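Local coordinates for protein ftsY (Mycoplasma mycoides, PDB 1ZU4) that is the signal recognition particle receptor of this bacterium, represented by its NG domain, a helical bundle joined to a GTPase domain of the P-loop NTPase class, at residues A[114-119]-A[232-237]. Sequence-based numbering, arbitrary orientation.
Sequences NGTGKT and LLVIDA. With SO4 (sulfate ion), chain B.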
ATOM      1  N   ASN A 114       9.867  -6.506   9.393  1.00 35.16           N
ATOM      2  CA  ASN A 114      11.072  -5.809   9.005  1.00 37.22           C
ATOM      3  C   ASN A 114      11.584  -6.209   7.609  1.00 37.90           C
ATOM      4  O   ASN A 114      11.340  -7.338   7.115  1.00 39.08           O
ATOM      5  CB  ASN A 114      12.103  -5.991  10.125  1.00 37.59           C
ATOM      6  CG  ASN A 114      11.541  -5.526  11.478  1.00 40.08           C
ATOM      7  OD1 ASN A 114      11.820  -6.111  12.531  1.00 43.99           O
ATOM      8  ND2 ASN A 114      10.735  -4.464  11.448  1.00 42.37           N
ATOM      9  N   GLY A 115      12.223  -5.251   6.948  1.00 37.92           N
ATOM     10  CA  GLY A 115      12.769  -5.462   5.615  1.00 37.17           C
ATOM     11  C   GLY A 115      11.737  -5.432   4.513  1.00 37.01           C
ATOM     12  O   GLY A 115      12.030  -5.899   3.418  1.00 37.78           O
ATOM     13  N   THR A 116      10.539  -4.908   4.793  1.00 36.22           N
ATOM     14  CA  THR A 116       9.499  -4.682   3.756  1.00 34.82           C
ATOM     15  C   THR A 116       9.464  -3.250   3.263  1.00 33.66           C
ATOM     16  O   THR A 116       8.773  -2.966   2.299  1.00 33.45           O
ATOM     17  CB  THR A 116       8.035  -5.032   4.205  1.00 35.34           C
ATOM     18  OG1 THR A 116       7.713  -4.392   5.466  1.00 35.68           O
ATOM     19  CG2 THR A 116       7.824  -6.528   4.274  1.00 35.88           C
ATOM     20  N   GLY A 117      10.188  -2.349   3.937  1.00 32.34           N
ATOM     21  CA  GLY A 117      10.284  -0.944   3.505  1.00 30.18           C
ATOM     22  C   GLY A 117       9.516   0.092   4.326  1.00 28.88           C
ATOM     23  O   GLY A 117       9.105   1.143   3.797  1.00 28.55           O
ATOM     24  N   LYS A 118       9.350  -0.173   5.618  1.00 26.74           N
ATOM     25  CA  LYS A 118       8.651   0.773   6.498  1.00 26.68           C
ATOM     26  C   LYS A 118       9.334   2.125   6.606  1.00 25.74           C
ATOM     27  O   LYS A 118       8.680   3.140   6.427  1.00 25.54           O
ATOM     28  CB  LYS A 118       8.436   0.191   7.895  1.00 26.43           C
ATOM     29  CG  LYS A 118       7.757  -1.159   7.863  1.00 28.06           C
ATOM     30  CD  LYS A 118       7.456  -1.702   9.254  1.00 29.55           C
ATOM     31  CE  LYS A 118       8.690  -2.022  10.034  1.00 31.30           C
ATOM     32  NZ  LYS A 118       8.284  -2.801  11.216  1.00 31.71           N
ATOM     33  N   THR A 119      10.643   2.145   6.880  1.00 24.54           N
ATOM     34  CA  THR A 119      11.295   3.408   7.222  1.00 23.72           C
ATOM     35  C   THR A 119      11.405   4.275   5.980  1.00 22.57           C
ATOM     36  O   THR A 119      11.203   5.455   6.079  1.00 22.74           O
ATOM     37  CB  THR A 119      12.687   3.277   7.948  1.00 24.42           C
ATOM     38  OG1 THR A 119      13.707   2.869   7.010  1.00 28.49           O
ATOM     39  CG2 THR A 119      12.620   2.281   9.096  1.00 22.47           C
ATOM     40  N   LEU A 232      -0.787   1.607   9.159  1.00 13.76           N
ATOM     41  CA  LEU A 232      -0.549   1.328   7.773  1.00 14.47           C
ATOM     42  C   LEU A 232       0.492   0.220   7.603  1.00 14.40           C
ATOM     43  O   LEU A 232       1.631   0.324   8.053  1.00 14.12           O
ATOM     44  CB  LEU A 232      -0.188   2.614   6.999  1.00 14.58           C
ATOM     45  CG  LEU A 232      -1.263   3.731   6.981  1.00 15.58           C
ATOM     46  CD1 LEU A 232      -0.675   5.040   6.481  1.00 16.30           C
ATOM     47  CD2 LEU A 232      -2.501   3.369   6.141  1.00 16.79           C
ATOM     48  N   LEU A 233       0.052  -0.863   6.972  1.00 14.53           N
ATOM     49  CA  LEU A 233       0.913  -2.003   6.651  1.00 14.54           C
ATOM     50  C   LEU A 233       1.633  -1.893   5.290  1.00 13.98           C
ATOM     51  O   LEU A 233       1.020  -1.601   4.274  1.00 16.05           O
ATOM     52  CB  LEU A 233       0.038  -3.273   6.708  1.00 14.96           C
ATOM     53  CG  LEU A 233       0.696  -4.645   6.470  1.00 16.13           C
ATOM     54  CD1 LEU A 233       1.730  -4.840   7.517  1.00 17.24           C
ATOM     55  CD2 LEU A 233      -0.364  -5.800   6.481  1.00 19.95           C
ATOM     56  N   VAL A 234       2.933  -2.165   5.240  1.00 15.12           N
ATOM     57  CA  VAL A 234       3.696  -2.026   4.006  1.00 14.06           C
ATOM     58  C   VAL A 234       3.771  -3.395   3.351  1.00 14.80           C
ATOM     59  O   VAL A 234       4.149  -4.394   3.960  1.00 14.69           O
ATOM     60  CB  VAL A 234       5.121  -1.428   4.222  1.00 15.42           C
ATOM     61  CG1 VAL A 234       5.917  -1.416   2.919  1.00 14.05           C
ATOM     62  CG2 VAL A 234       5.041   0.004   4.738  1.00 18.00           C
ATOM     63  N   ILE A 235       3.370  -3.447   2.104  1.00 14.99           N
ATOM     64  CA  ILE A 235       3.576  -4.658   1.358  1.00 16.65           C
ATOM     65  C   ILE A 235       4.448  -4.283   0.205  1.00 16.18           C
ATOM     66  O   ILE A 235       4.094  -3.384  -0.554  1.00 17.18           O
ATOM     67  CB  ILE A 235       2.237  -5.222   0.810  1.00 16.15           C
ATOM     68  CG1 ILE A 235       1.295  -5.570   1.978  1.00 16.32           C
ATOM     69  CG2 ILE A 235       2.528  -6.432  -0.038  1.00 18.54           C
ATOM     70  CD1 ILE A 235      -0.102  -6.013   1.542  1.00 17.43           C
ATOM     71  N   ASP A 236       5.552  -4.995   0.067  1.00 15.54           N
ATOM     72  CA  ASP A 236       6.413  -5.005  -1.143  1.00 16.55           C
ATOM     73  C   ASP A 236       5.844  -5.773  -2.353  1.00 17.50           C
ATOM     74  O   ASP A 236       5.866  -7.039  -2.404  1.00 16.80           O
ATOM     75  CB  ASP A 236       7.778  -5.625  -0.751  1.00 16.55           C
ATOM     76  CG  ASP A 236       8.843  -5.487  -1.818  1.00 17.93           C
ATOM     77  OD1 ASP A 236       8.565  -5.290  -3.030  1.00 20.42           O
ATOM     78  OD2 ASP A 236      10.022  -5.595  -1.429  1.00 22.42           O
ATOM     79  N   ALA A 237       5.389  -5.025  -3.366  1.00 17.30           N
ATOM     80  CA  ALA A 237       4.777  -5.659  -4.546  1.00 18.06           C
ATOM     81  C   ALA A 237       5.685  -6.677  -5.278  1.00 19.43           C
ATOM     82  O   ALA A 237       5.184  -7.647  -5.911  1.00 19.82           O
ATOM     83  CB  ALA A 237       4.248  -4.621  -5.515  1.00 16.83           C
TER
HETATM   84  S   SO4 B1130      12.066  -1.740   7.359  1.00 42.50           S
HETATM   85  O1  SO4 B1130      11.822  -0.372   7.866  1.00 37.90           O
HETATM   86  O2  SO4 B1130      12.553  -2.500   8.515  1.00 38.19           O
HETATM   87  O3  SO4 B1130      10.842  -2.442   6.907  1.00 39.99           O
HETATM   88  O4  SO4 B1130      13.008  -1.651   6.241  1.00 36.89           O
HETATM   89  O   HOH W   1      10.850  -7.135   0.465  1.00 40.99           O
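T116 is the first residue of 114-119 to touch strand 230-236, facing it over V234 and D236. Its carbonyl oxygen meets the V234 methyl CG1 at 3.3 Å and lies more loosely beside D236 CB. With chi1 at 51°, T116 OG1 sits between its own N and C, beside V234; its hydrogen bond goes to V113 O. Just before it, G115 reaches D236 through a water that donates to D236 OD2 over 2.6 Å and, weakly, to G115 O, while D236 OD1 is taken by the hydroxyl of T238; the G115 amide turns to the sulfate, N pointing almost straight at O2 (3.2 Å, 174°). The backbone angles of G117 would press a CB against the carbonyl oxygen of T116, and a CB would also point toward V234 CG1, which comes within 4.1 Å of G117 C. This loop, running from strand 106-111 into helix 118-131, matches the P-loop (Walker A) of the GTPase fold, and strand 230-236 is the neighbouring parallel strand of the central sheet. The sulfate, probably from the crystallisation liquor, lies where such loops hold phosphate: its O3 accepts the N-H groups of G117 and K118, each N at 3.0 Å. K118 rests its CA against V234 CG2 (4.1 Å), but its side chain leads away from the strand. Bent at chi3 (-66°), it passes the sulfate with CB and CG and carries NZ back to the carbonyl oxygens of G112 and T199, which grip the ammonium from the loop's start and from beyond strand 194-198. T119, the second residue of the helix, gives its N-H to sulfate O1, N to O1 2.9 Å.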